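Local atomic coordinates of diguanylate cyclase/phosphodiesterase-domain containing protein (Thermotoga maritima MSB8, PDB entry 6KHU), a protein that belongs to the GGDEF family, whose active members make cyclic di-GMP from two GTP molecules, but carries a degenerate signature motif that makes its own cyclase activity doubtful. Residues V6-L16 with V66-F77. Residues are numbered along the deposited sequence; the frame is centred on the assembly and turned at random.
Sequences VYAKDHFLRLL and VGRYSDDTFALF
Phe12 seats helix 9-16 on the sheet. A chi1 of 172° swings its ring away from its own backbone N and down onto strands 66-68 and 73-77: CD1 lies 3.5 Å from Gly67 N, and CE2 comes equally close to Ala75 CB. Gly67 has no side chain, so the ring rests directly on its backbone. One turn further along the helix, Leu16 and the backbone of Leu15 meet Phe77 of strand 73-77. Phe77 CD2 sits 3.6 Å from Phe12 CE1, the two ring planes inclined at 49°; the same CD2 also lies 3.7 Å from Leu16 CD1, so Phe12 and Leu16 share that corner of the ring. Leu16 in turn reaches Ile123 of helix 119-130.

Just before the helix, the chain runs parallel to strand 66-68 as a short edge strand. Tyr7 N gives a nearly straight 2.9 Å hydrogen bond to Val66 O, in the carbonyl plane, and Tyr7 O accepts from Arg68 N at 2.8 Å. Residues 68-74, at the hairpin beyond, appear to replace the family's RYGGDEF signature with RYSDDTF.

The solvent side is looser. Exposed, extended Lys9 lays CE over one face of the buried Tyr69 ring as a CH-pi contact; its NZ, 5.0 Å from the ring centroid, adds at most a weak cation-pi attraction. Leu13 CD2 only brushes the ring's edge, and Tyr69 OH bonds to Glu127.

The chemistry divides accordingly: two backbone bonds fix the edge strand's register, apolar packing fixes the helix over the sheet, and the ammonium, presumably charged, stays at the solvent edge, where a water bridges it to Tyr69 O.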
loop_
_atom_site.group_PDB
_atom_site.type_symbol
_atom_site.label_atom_id
_atom_site.label_comp_id
_atom_site.label_asym_id
_atom_site.label_seq_id
_atom_site.Cartn_x
_atom_site.Cartn_y
_atom_site.Cartn_z
ATOM N N VAL A 6 -9.369 6.966 4.125
ATOM C CA VAL A 6 -8.980 5.933 3.168
ATOM C C VAL A 6 -9.609 6.295 1.831
ATOM O O VAL A 6 -10.820 6.526 1.760
ATOM C CB VAL A 6 -9.437 4.526 3.612
ATOM C CG1 VAL A 6 -9.251 3.506 2.480
ATOM C CG2 VAL A 6 -8.711 4.072 4.874
ATOM N N TYR A 7 -8.806 6.303 0.773
ATOM C CA TYR A 7 -9.243 6.787 -0.532
ATOM C C TYR A 7 -9.805 5.671 -1.409
ATOM O O TYR A 7 -9.281 4.552 -1.434
ATOM C CB TYR A 7 -8.077 7.477 -1.258
ATOM C CG TYR A 7 -7.490 8.662 -0.497
ATOM C CD1 TYR A 7 -8.115 9.907 -0.509
ATOM C CD2 TYR A 7 -6.313 8.532 0.228
ATOM C CE1 TYR A 7 -7.580 10.984 0.178
ATOM C CE2 TYR A 7 -5.771 9.593 0.908
ATOM C CZ TYR A 7 -6.406 10.815 0.886
ATOM O OH TYR A 7 -5.855 11.851 1.576
ATOM N N ALA A 8 -10.879 5.989 -2.135
ATOM C CA ALA A 8 -11.380 5.103 -3.174
ATOM C C ALA A 8 -10.319 4.899 -4.252
ATOM O O ALA A 8 -9.392 5.701 -4.403
ATOM C CB ALA A 8 -12.647 5.681 -3.811
ATOM N N LYS A 9 -10.482 3.826 -5.029
ATOM C CA LYS A 9 -9.452 3.412 -5.982
ATOM C C LYS A 9 -8.987 4.558 -6.876
ATOM O O LYS A 9 -7.787 4.848 -6.962
ATOM C CB LYS A 9 -9.966 2.263 -6.844
ATOM C CG LYS A 9 -8.942 1.767 -7.856
ATOM C CD LYS A 9 -9.593 0.817 -8.865
ATOM C CE LYS A 9 -8.555 0.055 -9.674
ATOM N NZ LYS A 9 -9.222 -0.764 -10.704
ATOM N N ASP A 10 -9.924 5.206 -7.574
ATOM C CA ASP A 10 -9.528 6.208 -8.560
ATOM C C ASP A 10 -8.993 7.463 -7.886
ATOM O O ASP A 10 -8.064 8.095 -8.399
ATOM C CB ASP A 10 -10.695 6.547 -9.476
ATOM C CG ASP A 10 -11.004 5.426 -10.455
ATOM O OD1 ASP A 10 -10.280 4.409 -10.446
ATOM O OD2 ASP A 10 -11.967 5.564 -11.240
ATOM N N HIS A 11 -9.567 7.836 -6.739
ATOM C CA HIS A 11 -9.010 8.931 -5.953
ATOM C C HIS A 11 -7.573 8.611 -5.549
ATOM O O HIS A 11 -6.657 9.411 -5.774
ATOM C CB HIS A 11 -9.900 9.178 -4.720
ATOM C CG HIS A 11 -9.603 10.452 -3.989
ATOM N ND1 HIS A 11 -10.428 10.953 -3.005
ATOM C CD2 HIS A 11 -8.567 11.320 -4.083
ATOM C CE1 HIS A 11 -9.923 12.078 -2.531
ATOM N NE2 HIS A 11 -8.786 12.319 -3.163
ATOM N N PHE A 12 -7.362 7.419 -4.980
ATOM C CA PHE A 12 -6.030 6.965 -4.593
ATOM C C PHE A 12 -5.050 7.038 -5.759
ATOM O O PHE A 12 -3.921 7.533 -5.615
ATOM C CB PHE A 12 -6.104 5.529 -4.065
ATOM C CG PHE A 12 -4.753 4.917 -3.821
ATOM C CD1 PHE A 12 -4.070 5.177 -2.651
ATOM C CD2 PHE A 12 -4.150 4.114 -4.783
ATOM C CE1 PHE A 12 -2.806 4.642 -2.432
ATOM C CE2 PHE A 12 -2.892 3.574 -4.573
ATOM C CZ PHE A 12 -2.217 3.842 -3.393
ATOM N N LEU A 13 -5.452 6.514 -6.915
ATOM C CA LEU A 13 -4.534 6.439 -8.041
ATOM C C LEU A 13 -4.185 7.825 -8.563
ATOM O O LEU A 13 -3.057 8.044 -9.018
ATOM C CB LEU A 13 -5.138 5.575 -9.153
ATOM C CG LEU A 13 -5.135 4.057 -8.910
ATOM C CD1 LEU A 13 -6.023 3.350 -9.936
ATOM C CD2 LEU A 13 -3.726 3.490 -8.960
ATOM N N ARG A 14 -5.133 8.766 -8.505
ATOM C CA ARG A 14 -4.818 10.149 -8.847
ATOM C C ARG A 14 -3.744 10.714 -7.927
ATOM O O ARG A 14 -2.773 11.318 -8.393
ATOM C CB ARG A 14 -6.079 11.014 -8.788
ATOM C CG ARG A 14 -5.879 12.393 -9.407
ATOM C CD ARG A 14 -7.188 13.180 -9.498
ATOM N NE ARG A 14 -7.573 13.738 -8.203
ATOM C CZ ARG A 14 -8.612 13.313 -7.493
ATOM N NH1 ARG A 14 -9.372 12.325 -7.967
ATOM N NH2 ARG A 14 -8.891 13.879 -6.321
ATOM N N LEU A 15 -3.899 10.520 -6.610
ATOM C CA LEU A 15 -2.889 10.989 -5.666
ATOM C C LEU A 15 -1.546 10.314 -5.912
ATOM O O LEU A 15 -0.488 10.944 -5.762
ATOM C CB LEU A 15 -3.351 10.744 -4.224
ATOM C CG LEU A 15 -4.622 11.515 -3.800
ATOM C CD1 LEU A 15 -5.085 11.115 -2.402
ATOM C CD2 LEU A 15 -4.414 13.040 -3.869
ATOM N N LEU A 16 -1.571 9.025 -6.269
ATOM C CA LEU A 16 -0.341 8.305 -6.573
ATOM C C LEU A 16 0.342 8.872 -7.815
ATOM O O LEU A 16 1.570 9.004 -7.842
ATOM C CB LEU A 16 -0.626 6.813 -6.751
ATOM C CG LEU A 16 0.546 5.931 -7.208
ATOM C CD1 LEU A 16 1.739 6.012 -6.250
ATOM C CD2 LEU A 16 0.078 4.491 -7.345
ATOM N N VAL A 66 -3.516 5.661 1.812
ATOM C CA VAL A 66 -4.072 4.314 1.774
ATOM C C VAL A 66 -5.305 4.336 0.884
ATOM O O VAL A 66 -6.166 5.218 1.024
ATOM C CB VAL A 66 -4.450 3.825 3.186
ATOM C CG1 VAL A 66 -4.998 2.403 3.133
ATOM C CG2 VAL A 66 -3.278 3.943 4.123
ATOM N N GLY A 67 -5.418 3.345 0.009
ATOM C CA GLY A 67 -6.540 3.264 -0.896
ATOM C C GLY A 67 -7.194 1.899 -0.878
ATOM O O GLY A 67 -6.538 0.869 -0.696
ATOM N N ARG A 68 -8.512 1.908 -1.072
ATOM C CA ARG A 68 -9.282 0.689 -1.326
ATOM C C ARG A 68 -9.121 0.364 -2.804
ATOM O O ARG A 68 -9.830 0.902 -3.656
ATOM C CB ARG A 68 -10.750 0.877 -0.942
ATOM C CG ARG A 68 -11.640 -0.377 -1.102
ATOM C CD ARG A 68 -13.120 0.015 -1.168
ATOM N NE ARG A 68 -14.051 -1.122 -1.096
ATOM C CZ ARG A 68 -14.626 -1.696 -2.154
ATOM N NH1 ARG A 68 -14.363 -1.262 -3.384
ATOM N NH2 ARG A 68 -15.459 -2.722 -1.984
ATOM N N TYR A 69 -8.164 -0.512 -3.120
ATOM C CA TYR A 69 -7.830 -0.764 -4.516
ATOM C C TYR A 69 -8.870 -1.649 -5.199
ATOM O O TYR A 69 -9.168 -1.455 -6.378
ATOM C CB TYR A 69 -6.437 -1.391 -4.614
ATOM C CG TYR A 69 -5.940 -1.446 -6.026
ATOM C CD1 TYR A 69 -5.502 -0.302 -6.670
ATOM C CD2 TYR A 69 -5.952 -2.639 -6.741
ATOM C CE1 TYR A 69 -5.073 -0.344 -7.986
ATOM C CE2 TYR A 69 -5.513 -2.693 -8.044
ATOM C CZ TYR A 69 -5.074 -1.537 -8.659
ATOM O OH TYR A 69 -4.647 -1.580 -9.961
ATOM N N SER A 70 -9.426 -2.614 -4.471
ATOM C CA SER A 70 -10.485 -3.487 -4.953
ATOM C C SER A 70 -11.302 -3.931 -3.743
ATOM O O SER A 70 -11.028 -3.526 -2.609
ATOM C CB SER A 70 -9.912 -4.684 -5.707
ATOM O OG SER A 70 -9.527 -5.691 -4.789
ATOM N N ASP A 71 -12.298 -4.790 -3.977
ATOM C CA ASP A 71 -13.115 -5.213 -2.843
ATOM C C ASP A 71 -12.337 -6.057 -1.836
ATOM O O ASP A 71 -12.818 -6.235 -0.716
ATOM C CB ASP A 71 -14.380 -5.954 -3.316
ATOM C CG ASP A 71 -14.075 -7.247 -4.057
ATOM O OD1 ASP A 71 -12.891 -7.511 -4.349
ATOM O OD2 ASP A 71 -15.027 -8.000 -4.355
ATOM N N ASP A 72 -11.132 -6.537 -2.170
ATOM C CA ASP A 72 -10.325 -7.249 -1.186
ATOM C C ASP A 72 -8.860 -6.800 -1.133
ATOM O O ASP A 72 -8.059 -7.433 -0.433
ATOM C CB ASP A 72 -10.403 -8.766 -1.434
ATOM C CG ASP A 72 -9.857 -9.186 -2.796
ATOM O OD1 ASP A 72 -9.248 -8.357 -3.515
ATOM O OD2 ASP A 72 -10.036 -10.377 -3.146
ATOM N N THR A 73 -8.478 -5.744 -1.850
ATOM C CA THR A 73 -7.083 -5.331 -1.901
ATOM C C THR A 73 -6.963 -3.891 -1.429
ATOM O O THR A 73 -7.767 -3.038 -1.807
ATOM C CB THR A 73 -6.503 -5.472 -3.324
ATOM O OG1 THR A 73 -6.592 -6.839 -3.752
ATOM C CG2 THR A 73 -5.041 -5.043 -3.359
ATOM N N PHE A 74 -5.973 -3.629 -0.581
ATOM C CA PHE A 74 -5.586 -2.269 -0.247
ATOM C C PHE A 74 -4.286 -1.914 -0.952
ATOM O O PHE A 74 -3.454 -2.783 -1.241
ATOM C CB PHE A 74 -5.376 -2.086 1.255
ATOM C CG PHE A 74 -6.640 -2.033 2.049
ATOM C CD1 PHE A 74 -7.361 -0.854 2.150
ATOM C CD2 PHE A 74 -7.091 -3.159 2.731
ATOM C CE1 PHE A 74 -8.530 -0.799 2.914
ATOM C CE2 PHE A 74 -8.258 -3.115 3.497
ATOM C CZ PHE A 74 -8.977 -1.932 3.585
ATOM N N ALA A 75 -4.103 -0.621 -1.197
ATOM C CA ALA A 75 -2.823 -0.101 -1.636
ATOM C C ALA A 75 -2.377 1.007 -0.690
ATOM O O ALA A 75 -3.185 1.626 0.011
ATOM C CB ALA A 75 -2.887 0.403 -3.084
ATOM N N LEU A 76 -1.067 1.228 -0.668
ATOM C CA LEU A 76 -0.433 2.227 0.174
ATOM C C LEU A 76 0.785 2.750 -0.565
ATOM O O LEU A 76 1.526 1.968 -1.176
ATOM C CB LEU A 76 -0.006 1.635 1.525
ATOM C CG LEU A 76 1.035 2.378 2.365
ATOM C CD1 LEU A 76 0.388 3.559 3.118
ATOM C CD2 LEU A 76 1.710 1.416 3.358
ATOM N N PHE A 77 0.998 4.060 -0.514
ATOM C CA PHE A 77 2.311 4.567 -0.882
ATOM C C PHE A 77 2.850 5.461 0.221
ATOM O O PHE A 77 2.092 6.174 0.881
ATOM C CB PHE A 77 2.310 5.280 -2.260
ATOM C CG PHE A 77 1.501 6.558 -2.338
ATOM C CD1 PHE A 77 2.041 7.772 -1.928
ATOM C CD2 PHE A 77 0.228 6.550 -2.904
ATOM C CE1 PHE A 77 1.319 8.942 -2.038
ATOM C CE2 PHE A 77 -0.510 7.727 -3.023
ATOM C CZ PHE A 77 0.037 8.924 -2.589
HETATM O O HOH W 1 -9.728 -2.757 -8.629
#